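Local coordinates for protein ketosynthase (Streptomyces sp. MSC090213JE08, PDB 6KXD) that probably extends acyl chains on acyl carrier protein by decarboxylative condensation with malonyl units, as the ketosynthase partner of a chain length factor in ishigamide biosynthesis, at residues G289-H301 and A383-F395. Numbering follows the deposited sequence.
Sequences GVEQEEIDFISAH and ADVRIVQNNSSAF
V388 CG1 sits over one face of the F297 ring, 3.6 Å from its centroid and 18° off the normal, a CH-pi contact. Its other methyl, CG2, leans on CE1. A chi1 of 77° places the F297 ring between its own backbone N and carbonyl carbon and turns it onto V388. A352 of helix 341-355 also touches F297. The H301 ring has the S393 backbone over one face, with S393 CB in a second CH-pi contact there. The R386 guanidinium receives D296 OD1 at its edge, near its plane, in a long salt bridge (R386 NH2 to D296 OD1, 3.5 Å). The two planes are 30° apart. D384 makes a second ion pair with R386.

D296 OD2 is gripped by two backbone N-H groups. I387 N reaches D296 OD2 from the anti side at 2.9 Å, and R386 N reaches the same D296 OD2 from above the carboxylate plane at 2.6 Å. D296 N in turn bonds to I387 O, so the aspartate clamps the start of strand 387-394. Beside it, I387 CG2 presses tightly on I295 CD1.

The strands then pair in parallel. Q389 N bonds to F297 O, S299 N to Q389 O, and N391 N to S299 O at 2.7 Å, nearly straight. S299 OG donates to N390 OD1 in its carbonyl plane (2.9 Å); N390 ND2 is held by N174 and S342. On the opposite face, I298 lies alongside Q389, whose NE2 bonds to N391 OD1 and whose OE1 bonds to Y320.

Helices 306-320 and 341-355 cover these opposite faces. This is a parallel strand pair in the C-terminal half of the thiolase fold, a layered alpha-beta architecture with helices on both sides of the sheet.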
loop_
_atom_site.group_PDB
_atom_site.type_symbol
_atom_site.label_atom_id
_atom_site.label_comp_id
_atom_site.label_asym_id
_atom_site.label_seq_id
_atom_site.Cartn_x
_atom_site.Cartn_y
_atom_site.Cartn_z
ATOM N N GLY A 289 16.403 -1.109 19.024
ATOM C CA GLY A 289 17.145 -0.933 20.277
ATOM C C GLY A 289 18.455 -1.686 20.187
ATOM O O GLY A 289 18.858 -2.343 21.117
ATOM N N VAL A 290 19.100 -1.538 19.027
ATOM C CA VAL A 290 20.166 -2.372 18.543
ATOM C C VAL A 290 21.278 -1.437 18.041
ATOM O O VAL A 290 20.969 -0.435 17.390
ATOM C CB VAL A 290 19.613 -3.299 17.442
ATOM C CG1 VAL A 290 20.659 -3.718 16.436
ATOM C CG2 VAL A 290 18.901 -4.511 18.025
ATOM N N GLU A 291 22.551 -1.760 18.354
ATOM C CA GLU A 291 23.733 -0.973 17.923
ATOM C C GLU A 291 24.255 -1.555 16.609
ATOM O O GLU A 291 24.047 -2.727 16.332
ATOM C CB GLU A 291 24.884 -0.984 18.940
ATOM C CG GLU A 291 24.467 -0.928 20.405
ATOM C CD GLU A 291 23.908 0.392 20.914
ATOM O OE1 GLU A 291 23.943 1.399 20.161
ATOM O OE2 GLU A 291 23.440 0.409 22.075
ATOM N N GLN A 292 24.909 -0.712 15.801
ATOM C CA GLN A 292 25.507 -1.129 14.543
ATOM C C GLN A 292 26.317 -2.425 14.745
ATOM O O GLN A 292 26.259 -3.319 13.907
ATOM C CB GLN A 292 26.404 -0.026 13.978
ATOM C CG GLN A 292 25.658 1.054 13.209
ATOM C CD GLN A 292 25.362 2.302 14.009
ATOM O OE1 GLN A 292 24.920 2.256 15.150
ATOM N NE2 GLN A 292 25.549 3.451 13.381
ATOM N N GLU A 293 27.064 -2.508 15.860
ATOM C CA GLU A 293 27.944 -3.669 16.226
ATOM C C GLU A 293 27.177 -4.994 16.180
ATOM O O GLU A 293 27.732 -6.008 15.769
ATOM C CB GLU A 293 28.529 -3.539 17.642
ATOM C CG GLU A 293 29.632 -2.499 17.760
ATOM C CD GLU A 293 29.115 -1.081 17.915
ATOM O OE1 GLU A 293 28.573 -0.782 18.988
ATOM O OE2 GLU A 293 29.208 -0.300 16.944
ATOM N N GLU A 294 25.924 -4.986 16.650
ATOM C CA GLU A 294 25.201 -6.222 16.940
ATOM C C GLU A 294 24.584 -6.802 15.665
ATOM O O GLU A 294 24.016 -7.884 15.702
ATOM C CB GLU A 294 24.078 -6.015 17.960
ATOM C CG GLU A 294 24.468 -5.260 19.217
ATOM C CD GLU A 294 23.315 -5.175 20.201
ATOM O OE1 GLU A 294 22.836 -6.238 20.624
ATOM O OE2 GLU A 294 22.860 -4.056 20.501
ATOM N N ILE A 295 24.683 -6.087 14.538
ATOM C CA ILE A 295 24.110 -6.577 13.278
ATOM C C ILE A 295 25.071 -7.588 12.634
ATOM O O ILE A 295 26.212 -7.278 12.305
ATOM C CB ILE A 295 23.769 -5.419 12.324
ATOM C CG1 ILE A 295 22.711 -4.480 12.926
ATOM C CG2 ILE A 295 23.382 -5.978 10.958
ATOM C CD1 ILE A 295 21.383 -5.127 13.257
ATOM N N ASP A 296 24.569 -8.808 12.418
ATOM C CA ASP A 296 25.362 -9.900 11.882
ATOM C C ASP A 296 25.488 -9.781 10.371
ATOM O O ASP A 296 26.554 -10.003 9.842
ATOM C CB ASP A 296 24.796 -11.232 12.363
ATOM C CG ASP A 296 24.972 -11.296 13.867
ATOM O OD1 ASP A 296 26.099 -10.976 14.318
ATOM O OD2 ASP A 296 23.977 -11.540 14.574
ATOM N N PHE A 297 24.396 -9.449 9.675
ATOM C CA PHE A 297 24.493 -9.085 8.271
ATOM C C PHE A 297 23.283 -8.216 7.883
ATOM O O PHE A 297 22.284 -8.160 8.578
ATOM C CB PHE A 297 24.668 -10.311 7.357
ATOM C CG PHE A 297 23.432 -11.133 7.091
ATOM C CD1 PHE A 297 23.011 -12.087 8.001
ATOM C CD2 PHE A 297 22.659 -10.910 5.962
ATOM C CE1 PHE A 297 21.870 -12.835 7.762
ATOM C CE2 PHE A 297 21.501 -11.638 5.733
ATOM C CZ PHE A 297 21.126 -12.621 6.618
ATOM N N ILE A 298 23.463 -7.508 6.779
ATOM C CA ILE A 298 22.437 -6.752 6.122
ATOM C C ILE A 298 22.003 -7.560 4.918
ATOM O O ILE A 298 22.851 -7.976 4.105
ATOM C CB ILE A 298 22.971 -5.371 5.716
ATOM C CG1 ILE A 298 23.455 -4.597 6.937
ATOM C CG2 ILE A 298 21.928 -4.617 4.889
ATOM C CD1 ILE A 298 24.390 -3.444 6.633
ATOM N N SER A 299 20.692 -7.795 4.818
ATOM C CA SER A 299 20.047 -8.189 3.586
ATOM C C SER A 299 19.722 -6.895 2.824
ATOM O O SER A 299 18.806 -6.129 3.207
ATOM C CB SER A 299 18.793 -9.003 3.841
ATOM O OG SER A 299 18.046 -9.159 2.639
ATOM N N ALA A 300 20.524 -6.625 1.802
ATOM C CA ALA A 300 20.525 -5.396 1.068
ATOM C C ALA A 300 19.313 -5.346 0.141
ATOM O O ALA A 300 18.830 -6.375 -0.279
ATOM C CB ALA A 300 21.797 -5.260 0.284
ATOM N N HIS A 301 18.845 -4.132 -0.148
ATOM C CA HIS A 301 17.898 -3.907 -1.224
ATOM C C HIS A 301 18.525 -4.418 -2.519
ATOM O O HIS A 301 17.888 -5.112 -3.331
ATOM C CB HIS A 301 17.517 -2.432 -1.328
ATOM C CG HIS A 301 16.579 -2.156 -2.458
ATOM N ND1 HIS A 301 15.349 -2.782 -2.581
ATOM C CD2 HIS A 301 16.670 -1.297 -3.485
ATOM C CE1 HIS A 301 14.776 -2.334 -3.680
ATOM N NE2 HIS A 301 15.551 -1.419 -4.226
ATOM N N ALA A 383 27.211 -18.943 10.130
ATOM C CA ALA A 383 27.536 -17.899 11.082
ATOM C C ALA A 383 26.579 -17.990 12.264
ATOM O O ALA A 383 25.524 -18.596 12.149
ATOM C CB ALA A 383 27.461 -16.536 10.431
ATOM N N ASP A 384 26.966 -17.333 13.355
ATOM C CA ASP A 384 26.140 -17.183 14.515
ATOM C C ASP A 384 25.292 -15.925 14.294
ATOM O O ASP A 384 25.522 -14.875 14.899
ATOM C CB ASP A 384 26.983 -17.120 15.788
ATOM C CG ASP A 384 26.155 -16.789 17.016
ATOM O OD1 ASP A 384 25.108 -17.438 17.204
ATOM O OD2 ASP A 384 26.544 -15.854 17.743
ATOM N N VAL A 385 24.333 -16.043 13.381
ATOM C CA VAL A 385 23.481 -14.912 13.003
ATOM C C VAL A 385 22.382 -14.768 14.056
ATOM O O VAL A 385 21.490 -15.596 14.178
ATOM C CB VAL A 385 22.933 -15.099 11.581
ATOM C CG1 VAL A 385 24.044 -15.337 10.576
ATOM C CG2 VAL A 385 21.942 -16.226 11.507
ATOM N N ARG A 386 22.478 -13.700 14.846
ATOM C CA ARG A 386 21.526 -13.426 15.906
ATOM C C ARG A 386 20.591 -12.262 15.503
ATOM O O ARG A 386 19.448 -12.268 15.904
ATOM C CB ARG A 386 22.254 -13.134 17.226
ATOM C CG ARG A 386 23.077 -14.293 17.786
ATOM C CD ARG A 386 24.211 -13.800 18.680
ATOM N NE ARG A 386 25.223 -13.028 17.942
ATOM C CZ ARG A 386 26.093 -12.172 18.486
ATOM N NH1 ARG A 386 26.176 -12.055 19.801
ATOM N NH2 ARG A 386 26.869 -11.425 17.714
ATOM N N ILE A 387 21.105 -11.270 14.761
ATOM C CA ILE A 387 20.365 -10.043 14.442
ATOM C C ILE A 387 20.662 -9.683 12.987
ATOM O O ILE A 387 21.827 -9.667 12.563
ATOM C CB ILE A 387 20.718 -8.908 15.431
ATOM C CG1 ILE A 387 20.476 -9.342 16.884
ATOM C CG2 ILE A 387 19.962 -7.624 15.087
ATOM C CD1 ILE A 387 20.724 -8.262 17.917
ATOM N N VAL A 388 19.598 -9.425 12.213
ATOM C CA VAL A 388 19.732 -9.189 10.800
ATOM C C VAL A 388 18.907 -7.951 10.417
ATOM O O VAL A 388 17.849 -7.719 10.948
ATOM C CB VAL A 388 19.314 -10.415 9.976
ATOM C CG1 VAL A 388 19.501 -10.174 8.491
ATOM C CG2 VAL A 388 20.044 -11.674 10.410
ATOM N N GLN A 389 19.491 -7.135 9.546
ATOM C CA GLN A 389 18.838 -5.977 8.948
ATOM C C GLN A 389 18.410 -6.341 7.521
ATOM O O GLN A 389 19.157 -6.881 6.729
ATOM C CB GLN A 389 19.769 -4.772 9.024
ATOM C CG GLN A 389 19.310 -3.581 8.205
ATOM C CD GLN A 389 20.334 -2.476 8.299
ATOM O OE1 GLN A 389 20.916 -2.241 9.351
ATOM N NE2 GLN A 389 20.563 -1.790 7.200
ATOM N N ASN A 390 17.146 -6.065 7.217
ATOM C CA ASN A 390 16.649 -6.241 5.891
ATOM C C ASN A 390 16.244 -4.884 5.331
ATOM O O ASN A 390 15.289 -4.288 5.813
ATOM C CB ASN A 390 15.431 -7.162 5.909
ATOM C CG ASN A 390 14.883 -7.501 4.543
ATOM O OD1 ASN A 390 15.638 -7.926 3.654
ATOM N ND2 ASN A 390 13.566 -7.367 4.389
ATOM N N ASN A 391 16.950 -4.463 4.280
ATOM C CA ASN A 391 16.796 -3.215 3.662
ATOM C C ASN A 391 15.813 -3.314 2.505
ATOM O O ASN A 391 15.692 -4.324 1.806
ATOM C CB ASN A 391 18.079 -2.666 3.045
ATOM C CG ASN A 391 19.099 -2.201 4.059
ATOM O OD1 ASN A 391 18.892 -2.273 5.267
ATOM N ND2 ASN A 391 20.216 -1.708 3.556
ATOM N N SER A 392 15.176 -2.173 2.244
ATOM C CA SER A 392 14.365 -2.069 1.099
ATOM C C SER A 392 14.186 -0.590 0.814
ATOM O O SER A 392 14.111 0.216 1.739
ATOM C CB SER A 392 13.056 -2.787 1.277
ATOM O OG SER A 392 12.186 -2.014 2.096
ATOM N N SER A 393 14.240 -0.273 -0.477
ATOM C CA SER A 393 14.074 1.040 -0.994
ATOM C C SER A 393 13.152 0.881 -2.186
ATOM O O SER A 393 13.063 -0.211 -2.745
ATOM C CB SER A 393 15.378 1.683 -1.391
ATOM O OG SER A 393 16.183 1.867 -0.246
ATOM N N ALA A 394 12.392 1.922 -2.473
ATOM C CA ALA A 394 11.455 1.860 -3.538
ATOM C C ALA A 394 11.454 3.201 -4.239
ATOM O O ALA A 394 12.003 4.167 -3.726
ATOM C CB ALA A 394 10.087 1.478 -3.009
ATOM N N PHE A 395 10.764 3.224 -5.364
ATOM C CA PHE A 395 10.364 4.472 -6.037
ATOM C C PHE A 395 9.625 5.349 -5.021
ATOM O O PHE A 395 9.261 4.866 -3.923
ATOM C CB PHE A 395 9.527 4.183 -7.264
ATOM C CG PHE A 395 10.298 3.697 -8.462
ATOM C CD1 PHE A 395 11.635 3.329 -8.361
ATOM C CD2 PHE A 395 9.672 3.620 -9.699
ATOM C CE1 PHE A 395 12.333 2.923 -9.487
ATOM C CE2 PHE A 395 10.368 3.176 -10.815
ATOM C CZ PHE A 395 11.689 2.832 -10.702
#